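Alkaline phosphatase (Thermus thermophilus, PDB 7KWD) probably hydrolyses phosphate monoesters as a homodimeric, zinc- and magnesium-dependent alkaline phosphatase. Local coordinates at residues A[39-53]-A[264-278]. Residues are numbered along the deposited sequence; the frame is centred on the assembly and turned at random.
With MG (magnesium ion), chain D; ZN (zinc ion), chain E; ZN (zinc ion), chain F.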
ATOM      1  N   ARG A  39     -26.112  10.573  17.043  1.00 27.12           N
ATOM      2  CA  ARG A  39     -25.919  11.002  18.418  1.00 28.57           C
ATOM      3  C   ARG A  39     -24.589  10.542  19.000  1.00 28.74           C
ATOM      4  O   ARG A  39     -24.044  11.215  19.877  1.00 26.84           O
ATOM      5  CB  ARG A  39     -27.046  10.489  19.338  1.00 32.60           C
ATOM      6  CG  ARG A  39     -27.237  11.394  20.599  1.00 43.81           C
ATOM      7  CD  ARG A  39     -28.290  10.878  21.617  1.00 48.26           C
ATOM      8  NE  ARG A  39     -28.121   9.453  21.810  1.00 49.83           N
ATOM      9  CZ  ARG A  39     -28.001   8.836  22.981  1.00 48.96           C
ATOM     10  NH1 ARG A  39     -28.066   9.522  24.118  1.00 44.95           N
ATOM     11  NH2 ARG A  39     -27.818   7.508  22.989  1.00 45.90           N
ATOM     12  N   ASN A  40     -24.072   9.402  18.546  1.00 27.85           N
ATOM     13  CA  ASN A  40     -22.854   8.816  19.092  1.00 23.21           C
ATOM     14  C   ASN A  40     -21.859   8.576  17.962  1.00 23.68           C
ATOM     15  O   ASN A  40     -22.236   8.317  16.822  1.00 25.28           O
ATOM     16  CB  ASN A  40     -23.125   7.498  19.815  1.00 27.04           C
ATOM     17  CG  ASN A  40     -24.197   7.620  20.871  1.00 26.15           C
ATOM     18  OD1 ASN A  40     -24.183   8.536  21.697  1.00 27.61           O
ATOM     19  ND2 ASN A  40     -25.139   6.698  20.851  1.00 31.96           N
ATOM     20  N   LEU A  41     -20.575   8.639  18.309  1.00 22.76           N
ATOM     21  CA  LEU A  41     -19.489   8.523  17.342  1.00 19.42           C
ATOM     22  C   LEU A  41     -18.425   7.650  17.970  1.00 24.76           C
ATOM     23  O   LEU A  41     -17.947   7.949  19.069  1.00 21.10           O
ATOM     24  CB  LEU A  41     -18.903   9.894  17.006  1.00 22.03           C
ATOM     25  CG  LEU A  41     -17.680   9.912  16.096  1.00 26.03           C
ATOM     26  CD1 LEU A  41     -18.062   9.462  14.702  1.00 24.28           C
ATOM     27  CD2 LEU A  41     -17.102  11.318  16.078  1.00 23.77           C
ATOM     28  N   ILE A  42     -18.034   6.606  17.262  1.00 22.48           N
ATOM     29  CA  ILE A  42     -16.891   5.774  17.637  1.00 22.79           C
ATOM     30  C   ILE A  42     -15.864   5.927  16.538  1.00 24.04           C
ATOM     31  O   ILE A  42     -16.206   5.784  15.352  1.00 23.23           O
ATOM     32  CB  ILE A  42     -17.282   4.293  17.813  1.00 21.10           C
ATOM     33  CG1 ILE A  42     -18.450   4.174  18.791  1.00 27.58           C
ATOM     34  CG2 ILE A  42     -16.088   3.507  18.294  1.00 26.77           C
ATOM     35  CD1 ILE A  42     -19.047   2.805  18.906  1.00 27.17           C
ATOM     36  N   VAL A  43     -14.627   6.237  16.912  1.00 22.95           N
ATOM     37  CA  VAL A  43     -13.521   6.344  15.960  1.00 19.89           C
ATOM     38  C   VAL A  43     -12.491   5.272  16.317  1.00 22.04           C
ATOM     39  O   VAL A  43     -11.904   5.311  17.402  1.00 22.77           O
ATOM     40  CB  VAL A  43     -12.879   7.741  15.973  1.00 22.96           C
ATOM     41  CG1 VAL A  43     -11.806   7.845  14.884  1.00 22.47           C
ATOM     42  CG2 VAL A  43     -13.928   8.878  15.806  1.00 25.65           C
ATOM     43  N   PHE A  44     -12.255   4.342  15.401  1.00 22.61           N
ATOM     44  CA  PHE A  44     -11.364   3.198  15.607  1.00 20.37           C
ATOM     45  C   PHE A  44     -10.150   3.458  14.720  1.00 18.90           C
ATOM     46  O   PHE A  44     -10.226   3.330  13.491  1.00 21.35           O
ATOM     47  CB  PHE A  44     -12.082   1.892  15.275  1.00 23.10           C
ATOM     48  CG  PHE A  44     -11.324   0.654  15.674  1.00 20.46           C
ATOM     49  CD1 PHE A  44     -10.116   0.699  16.308  1.00 22.41           C
ATOM     50  CD2 PHE A  44     -11.850  -0.611  15.328  1.00 22.39           C
ATOM     51  CE1 PHE A  44      -9.406  -0.436  16.622  1.00 26.79           C
ATOM     52  CE2 PHE A  44     -11.153  -1.778  15.681  1.00 26.82           C
ATOM     53  CZ  PHE A  44      -9.928  -1.684  16.331  1.00 27.43           C
ATOM     54  N   VAL A  45      -9.043   3.861  15.343  1.00 21.41           N
ATOM     55  CA  VAL A  45      -7.805   4.144  14.615  1.00 18.14           C
ATOM     56  C   VAL A  45      -6.935   2.895  14.611  1.00 21.85           C
ATOM     57  O   VAL A  45      -6.609   2.356  15.671  1.00 21.88           O
ATOM     58  CB  VAL A  45      -7.041   5.314  15.238  1.00 23.42           C
ATOM     59  CG1 VAL A  45      -5.738   5.552  14.462  1.00 20.57           C
ATOM     60  CG2 VAL A  45      -7.916   6.545  15.286  1.00 25.78           C
ATOM     61  N   TYR A  46      -6.554   2.450  13.409  1.00 19.67           N
ATOM     62  CA  TYR A  46      -5.511   1.453  13.207  1.00 17.41           C
ATOM     63  C   TYR A  46      -4.207   2.219  12.972  1.00 22.95           C
ATOM     64  O   TYR A  46      -3.935   2.690  11.876  1.00 22.70           O
ATOM     65  CB  TYR A  46      -5.854   0.574  12.010  1.00 21.05           C
ATOM     66  CG  TYR A  46      -6.862  -0.548  12.207  1.00 23.50           C
ATOM     67  CD1 TYR A  46      -8.168  -0.292  12.613  1.00 21.54           C
ATOM     68  CD2 TYR A  46      -6.532  -1.861  11.884  1.00 18.54           C
ATOM     69  CE1 TYR A  46      -9.084  -1.314  12.731  1.00 25.32           C
ATOM     70  CE2 TYR A  46      -7.451  -2.892  11.985  1.00 23.32           C
ATOM     71  CZ  TYR A  46      -8.719  -2.614  12.412  1.00 28.41           C
ATOM     72  OH  TYR A  46      -9.632  -3.634  12.543  1.00 25.88           O
ATOM     73  N   ASP A  47      -3.384   2.364  14.008  1.00 24.56           N
ATOM     74  CA  ASP A  47      -2.190   3.180  13.893  1.00 21.47           C
ATOM     75  C   ASP A  47      -1.121   2.453  13.082  1.00 22.82           C
ATOM     76  O   ASP A  47      -0.768   1.321  13.396  1.00 21.51           O
ATOM     77  CB  ASP A  47      -1.650   3.536  15.276  1.00 21.53           C
ATOM     78  CG  ASP A  47      -0.773   4.738  15.233  1.00 25.39           C
ATOM     79  OD1 ASP A  47       0.197   4.677  14.447  1.00 21.85           O
ATOM     80  OD2 ASP A  47      -1.071   5.745  15.937  1.00 24.97           O
ATOM     81  N   GLY A  48      -0.609   3.104  12.049  1.00 20.40           N
ATOM     82  CA  GLY A  48       0.470   2.543  11.246  1.00 24.33           C
ATOM     83  C   GLY A  48       0.084   1.431  10.293  1.00 22.63           C
ATOM     84  O   GLY A  48       0.965   0.763   9.724  1.00 22.36           O
ATOM     85  N   PHE A  49      -1.214   1.274  10.027  1.00 22.07           N
ATOM     86  CA  PHE A  49      -1.755   0.126   9.313  1.00 21.76           C
ATOM     87  C   PHE A  49      -1.713   0.354   7.812  1.00 23.61           C
ATOM     88  O   PHE A  49      -2.350   1.269   7.291  1.00 23.79           O
ATOM     89  CB  PHE A  49      -3.186  -0.114   9.791  1.00 22.87           C
ATOM     90  CG  PHE A  49      -3.901  -1.278   9.163  1.00 22.29           C
ATOM     91  CD1 PHE A  49      -3.523  -2.582   9.438  1.00 24.74           C
ATOM     92  CD2 PHE A  49      -5.026  -1.059   8.335  1.00 22.63           C
ATOM     93  CE1 PHE A  49      -4.218  -3.660   8.905  1.00 23.34           C
ATOM     94  CE2 PHE A  49      -5.714  -2.129   7.793  1.00 25.24           C
ATOM     95  CZ  PHE A  49      -5.329  -3.430   8.091  1.00 26.14           C
ATOM     96  N   SER A  50      -0.970  -0.498   7.123  1.00 19.94           N
ATOM     97  CA  SER A  50      -0.804  -0.387   5.677  1.00 21.40           C
ATOM     98  C   SER A  50      -1.636  -1.434   4.965  1.00 22.01           C
ATOM     99  O   SER A  50      -2.191  -2.348   5.588  1.00 23.17           O
ATOM    100  CB  SER A  50       0.674  -0.558   5.310  1.00 22.29           C
ATOM    101  OG  SER A  50       1.023  -1.905   5.388  1.00 22.40           O
ATOM    102  N   TRP A  51      -1.711  -1.298   3.633  1.00 21.55           N
ATOM    103  CA  TRP A  51      -2.401  -2.295   2.822  1.00 21.42           C
ATOM    104  C   TRP A  51      -1.599  -3.580   2.726  1.00 21.62           C
ATOM    105  O   TRP A  51      -2.175  -4.647   2.456  1.00 22.65           O
ATOM    106  CB  TRP A  51      -2.710  -1.723   1.425  1.00 21.46           C
ATOM    107  CG  TRP A  51      -3.777  -0.621   1.488  1.00 21.84           C
ATOM    108  CD1 TRP A  51      -3.626   0.709   1.176  1.00 24.83           C
ATOM    109  CD2 TRP A  51      -5.145  -0.783   1.897  1.00 17.32           C
ATOM    110  NE1 TRP A  51      -4.819   1.378   1.388  1.00 23.43           N
ATOM    111  CE2 TRP A  51      -5.760   0.476   1.821  1.00 22.24           C
ATOM    112  CE3 TRP A  51      -5.908  -1.884   2.313  1.00 24.94           C
ATOM    113  CZ2 TRP A  51      -7.106   0.663   2.143  1.00 24.82           C
ATOM    114  CZ3 TRP A  51      -7.247  -1.693   2.624  1.00 23.81           C
ATOM    115  CH2 TRP A  51      -7.826  -0.426   2.533  1.00 26.85           C
ATOM    116  N   GLU A  52      -0.292  -3.538   2.970  1.00 22.33           N
ATOM    117  CA  GLU A  52       0.429  -4.801   3.053  1.00 20.74           C
ATOM    118  C   GLU A  52       0.024  -5.551   4.312  1.00 22.74           C
ATOM    119  O   GLU A  52      -0.211  -6.757   4.255  1.00 24.52           O
ATOM    120  CB  GLU A  52       1.940  -4.593   3.017  1.00 22.38           C
ATOM    121  CG  GLU A  52       2.457  -3.874   1.779  1.00 24.89           C
ATOM    122  CD  GLU A  52       2.253  -4.639   0.464  1.00 24.50           C
ATOM    123  OE1 GLU A  52       2.364  -3.994  -0.593  1.00 21.12           O
ATOM    124  OE2 GLU A  52       1.975  -5.864   0.485  1.00 27.61           O
ATOM    125  N   ASP A  53      -0.098  -4.850   5.454  1.00 22.99           N
ATOM    126  CA  ASP A  53      -0.569  -5.524   6.654  1.00 20.83           C
ATOM    127  C   ASP A  53      -1.925  -6.158   6.410  1.00 25.11           C
ATOM    128  O   ASP A  53      -2.222  -7.252   6.914  1.00 20.68           O
ATOM    129  CB  ASP A  53      -0.730  -4.574   7.862  1.00 19.09           C
ATOM    130  CG  ASP A  53       0.524  -3.738   8.157  1.00 30.24           C
ATOM    131  OD1 ASP A  53       1.643  -4.227   7.910  1.00 27.44           O
ATOM    132  OD2 ASP A  53       0.380  -2.602   8.671  1.00 21.35           O
ATOM    133  N   GLY A 264     -25.313  11.164  25.089  1.00 30.88           N
ATOM    134  CA  GLY A 264     -24.573  10.530  24.019  1.00 33.28           C
ATOM    135  C   GLY A 264     -23.084  10.567  24.303  1.00 25.56           C
ATOM    136  O   GLY A 264     -22.624  11.105  25.322  1.00 27.18           O
ATOM    137  N   PHE A 265     -22.310   9.981  23.385  1.00 28.43           N
ATOM    138  CA  PHE A 265     -20.887   9.820  23.659  1.00 25.58           C
ATOM    139  C   PHE A 265     -20.037   9.779  22.404  1.00 29.21           C
ATOM    140  O   PHE A 265     -20.523   9.527  21.299  1.00 21.05           O
ATOM    141  CB  PHE A 265     -20.648   8.524  24.459  1.00 22.43           C
ATOM    142  CG  PHE A 265     -20.778   7.262  23.629  1.00 25.40           C
ATOM    143  CD1 PHE A 265     -21.989   6.578  23.588  1.00 22.96           C
ATOM    144  CD2 PHE A 265     -19.674   6.746  22.923  1.00 27.33           C
ATOM    145  CE1 PHE A 265     -22.120   5.415  22.824  1.00 26.23           C
ATOM    146  CE2 PHE A 265     -19.791   5.588  22.172  1.00 26.63           C
ATOM    147  CZ  PHE A 265     -21.027   4.909  22.137  1.00 31.77           C
ATOM    148  N   VAL A 266     -18.744  10.017  22.611  1.00 19.59           N
ATOM    149  CA  VAL A 266     -17.704   9.818  21.607  1.00 20.01           C
ATOM    150  C   VAL A 266     -16.627   8.925  22.219  1.00 21.74           C
ATOM    151  O   VAL A 266     -16.315   9.035  23.408  1.00 21.87           O
ATOM    152  CB  VAL A 266     -17.107  11.154  21.119  1.00 25.40           C
ATOM    153  CG1 VAL A 266     -18.207  12.009  20.470  1.00 27.18           C
ATOM    154  CG2 VAL A 266     -16.422  11.915  22.253  1.00 24.50           C
ATOM    155  N   LEU A 267     -16.077   8.040  21.407  1.00 24.18           N
ATOM    156  CA  LEU A 267     -15.092   7.072  21.840  1.00 21.62           C
ATOM    157  C   LEU A 267     -14.027   6.991  20.769  1.00 23.82           C
ATOM    158  O   LEU A 267     -14.341   6.892  19.581  1.00 22.01           O
ATOM    159  CB  LEU A 267     -15.740   5.705  22.056  1.00 19.62           C
ATOM    160  CG  LEU A 267     -14.873   4.462  22.149  1.00 20.39           C
ATOM    161  CD1 LEU A 267     -13.972   4.641  23.375  1.00 19.74           C
ATOM    162  CD2 LEU A 267     -15.739   3.189  22.267  1.00 18.04           C
ATOM    163  N   GLN A 268     -12.771   7.055  21.177  1.00 23.10           N
ATOM    164  CA  GLN A 268     -11.670   6.653  20.324  1.00 21.09           C
ATOM    165  C   GLN A 268     -11.155   5.311  20.834  1.00 19.13           C
ATOM    166  O   GLN A 268     -10.890   5.150  22.033  1.00 24.38           O
ATOM    167  CB  GLN A 268     -10.538   7.678  20.316  1.00 21.04           C
ATOM    168  CG  GLN A 268      -9.447   7.321  19.283  1.00 21.18           C
ATOM    169  CD  GLN A 268      -8.134   8.074  19.457  1.00 25.71           C
ATOM    170  OE1 GLN A 268      -7.183   7.560  20.035  1.00 22.78           O
ATOM    171  NE2 GLN A 268      -8.062   9.280  18.901  1.00 21.85           N
ATOM    172  N   VAL A 269     -11.087   4.333  19.949  1.00 21.27           N
ATOM    173  CA  VAL A 269     -10.396   3.076  20.203  1.00 18.40           C
ATOM    174  C   VAL A 269      -9.174   3.080  19.321  1.00 18.69           C
ATOM    175  O   VAL A 269      -9.297   3.319  18.117  1.00 22.65           O
ATOM    176  CB  VAL A 269     -11.282   1.860  19.879  1.00 24.88           C
ATOM    177  CG1 VAL A 269     -10.535   0.551  20.193  1.00 22.81           C
ATOM    178  CG2 VAL A 269     -12.600   1.967  20.631  1.00 27.82           C
ATOM    179  N   GLU A 270      -8.005   2.799  19.901  1.00 20.08           N
ATOM    180  CA  GLU A 270      -6.770   2.788  19.139  1.00 27.41           C
ATOM    181  C   GLU A 270      -6.091   1.433  19.211  1.00 24.77           C
ATOM    182  O   GLU A 270      -5.764   0.948  20.306  1.00 25.86           O
ATOM    183  CB  GLU A 270      -5.769   3.851  19.601  1.00 25.29           C
ATOM    184  CG  GLU A 270      -4.728   4.083  18.465  1.00 26.44           C
ATOM    185  CD  GLU A 270      -3.456   4.672  18.977  1.00 26.71           C
ATOM    186  OE1 GLU A 270      -3.343   4.820  20.218  1.00 27.28           O
ATOM    187  OE2 GLU A 270      -2.608   4.984  18.145  1.00 24.58           O
ATOM    188  N   ALA A 271      -5.904   0.812  18.051  1.00 24.45           N
ATOM    189  CA  ALA A 271      -4.991  -0.317  17.911  1.00 22.45           C
ATOM    190  C   ALA A 271      -3.652   0.317  17.597  1.00 24.33           C
ATOM    191  O   ALA A 271      -3.216   0.397  16.451  1.00 23.37           O
ATOM    192  CB  ALA A 271      -5.448  -1.273  16.822  1.00 25.24           C
ATOM    193  N   GLY A 272      -3.010   0.822  18.660  1.00 22.19           N
ATOM    194  CA  GLY A 272      -1.882   1.706  18.487  1.00 24.65           C
ATOM    195  C   GLY A 272      -0.556   1.053  18.294  1.00 21.87           C
ATOM    196  O   GLY A 272       0.435   1.758  18.025  1.00 23.26           O
ATOM    197  N   ARG A 273      -0.463  -0.271  18.436  1.00 18.79           N
ATOM    198  CA  ARG A 273       0.837  -0.927  18.362  1.00 23.55           C
ATOM    199  C   ARG A 273       1.030  -1.699  17.065  1.00 25.70           C
ATOM    200  O   ARG A 273       2.100  -2.296  16.854  1.00 25.39           O
ATOM    201  CB  ARG A 273       1.044  -1.842  19.576  1.00 23.76           C
ATOM    202  CG  ARG A 273       0.830  -1.083  20.918  1.00 23.11           C
ATOM    203  CD  ARG A 273       1.690  -1.589  22.085  1.00 27.29           C
ATOM    204  NE  ARG A 273       3.102  -1.295  21.830  1.00 28.11           N
ATOM    205  CZ  ARG A 273       4.111  -1.960  22.376  1.00 32.28           C
ATOM    206  NH1 ARG A 273       3.884  -2.956  23.228  1.00 27.64           N
ATOM    207  NH2 ARG A 273       5.344  -1.617  22.054  1.00 32.94           N
ATOM    208  N   ILE A 274       0.044  -1.662  16.167  1.00 23.94           N
ATOM    209  CA  ILE A 274       0.306  -2.040  14.784  1.00 20.76           C
ATOM    210  C   ILE A 274       1.495  -1.250  14.266  1.00 21.22           C
ATOM    211  O   ILE A 274       2.443  -1.816  13.713  1.00 20.45           O
ATOM    212  CB  ILE A 274      -0.940  -1.812  13.913  1.00 19.45           C
ATOM    213  CG1 ILE A 274      -2.080  -2.744  14.352  1.00 25.30           C
ATOM    214  CG2 ILE A 274      -0.588  -1.956  12.438  1.00 25.10           C
ATOM    215  CD1 ILE A 274      -3.445  -2.346  13.751  1.00 21.67           C
ATOM    216  N   ASP A 275       1.454   0.080  14.452  1.00 22.29           N
ATOM    217  CA  ASP A 275       2.571   0.959  14.117  1.00 27.21           C
ATOM    218  C   ASP A 275       3.873   0.453  14.726  1.00 22.67           C
ATOM    219  O   ASP A 275       4.863   0.264  14.022  1.00 25.91           O
ATOM    220  CB  ASP A 275       2.244   2.378  14.603  1.00 23.60           C
ATOM    221  CG  ASP A 275       3.297   3.380  14.259  1.00 25.29           C
ATOM    222  OD1 ASP A 275       3.552   3.569  13.038  1.00 20.55           O
ATOM    223  OD2 ASP A 275       3.845   4.000  15.206  1.00 24.32           O
ATOM    224  N   HIS A 276       3.861   0.158  16.024  1.00 21.82           N
ATOM    225  CA  HIS A 276       5.088  -0.219  16.714  1.00 24.85           C
ATOM    226  C   HIS A 276       5.667  -1.502  16.145  1.00 24.82           C
ATOM    227  O   HIS A 276       6.875  -1.605  15.923  1.00 24.89           O
ATOM    228  CB  HIS A 276       4.822  -0.386  18.209  1.00 27.10           C
ATOM    229  CG  HIS A 276       4.355   0.873  18.861  1.00 27.36           C
ATOM    230  ND1 HIS A 276       3.910   0.916  20.154  1.00 23.28           N
ATOM    231  CD2 HIS A 276       4.237   2.132  18.382  1.00 27.31           C
ATOM    232  CE1 HIS A 276       3.551   2.149  20.463  1.00 31.54           C
ATOM    233  NE2 HIS A 276       3.739   2.909  19.404  1.00 30.70           N
ATOM    234  N   ALA A 277       4.818  -2.509  15.927  1.00 24.68           N
ATOM    235  CA  ALA A 277       5.322  -3.747  15.356  1.00 25.33           C
ATOM    236  C   ALA A 277       5.892  -3.497  13.981  1.00 24.74           C
ATOM    237  O   ALA A 277       6.893  -4.106  13.596  1.00 23.48           O
ATOM    238  CB  ALA A 277       4.216  -4.794  15.286  1.00 27.93           C
ATOM    239  N   ASN A 278       5.247  -2.620  13.205  1.00 21.77           N
ATOM    240  CA  ASN A 278       5.772  -2.338  11.875  1.00 25.09           C
ATOM    241  C   ASN A 278       7.114  -1.646  11.966  1.00 22.87           C
ATOM    242  O   ASN A 278       7.972  -1.850  11.092  1.00 21.27           O
ATOM    243  CB  ASN A 278       4.788  -1.500  11.069  1.00 24.69           C
ATOM    244  CG  ASN A 278       3.578  -2.320  10.599  1.00 29.65           C
ATOM    245  OD1 ASN A 278       3.623  -3.542  10.524  1.00 25.30           O
ATOM    246  ND2 ASN A 278       2.496  -1.627  10.301  1.00 22.04           N
TER
HETATM  247 MG    MG D 602      -0.926   6.123  18.050  1.00 33.75          MG
HETATM  248 ZN    ZN E 603       0.535   6.802  13.981  1.00 37.00          ZN
HETATM  249 ZN    ZN F 604       5.127   5.278  14.378  1.00 30.30          ZN
HETATM  250  O   HOH W   1      -1.132   6.716  20.078  1.00 29.14           O
HETATM  251  O   HOH W   2       0.573   4.345  18.118  1.00 25.03           O
HETATM  252  O   HOH W   3       0.634   7.300  18.037  1.00 33.87           O
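L41 N bonds to F265 O where strands 40-46 and 265-271 begin to pair in parallel at the core of the alkaline phosphatase fold; their C-terminal ends lead to ligands of all three metals. Backbone bonds alternate from there to D47 N on A271 O. At the start N40 adds a side-chain bond, its OD1 accepting from F265 N at 2.9 Å, while its amide stacks on the F265 ring, the planes 19° apart. G264 suits its place because a CB would strike N40 OD1 and R39 O, and its backbone angles would jam one against the preceding carbonyl.

I42, F44, L267, V269 and A271 turn apolar side chains to the face covered partly by helix 247-259; F44 CE1 lies 3.9 Å from V269 CG1. Beyond the strands, I274 CD1 packs 3.6 Å from Y46 CD2.

Metal binding draws acidic groups together. D47 OD2 and E270 OE2 stand 2.8 Å apart because both bind magnesium, completed by T148 and three waters; T140 holds E270 OE1. D47's chi1 of -159° swings its carboxylate between magnesium and the first zinc, which OD1 meets at 2.2 Å alongside S95, D317 and H318. D275 OD2 binds the second with H279 and H433, while T320 holds D275 OD1. At G48, with positive phi, a CB would clash with D275.

A capping box of S50 and D53 opens helix 51-65. T286 holds N278 OD1. Replacing D53 with an alanine would probably leave S50 N without its capping acceptor and N278 ND2 leaning on its weak bond to G48 O. D53 OD2 receives those two donors from opposite faces of its carboxylate, N278 ND2 on the syn side at 2.8 Å.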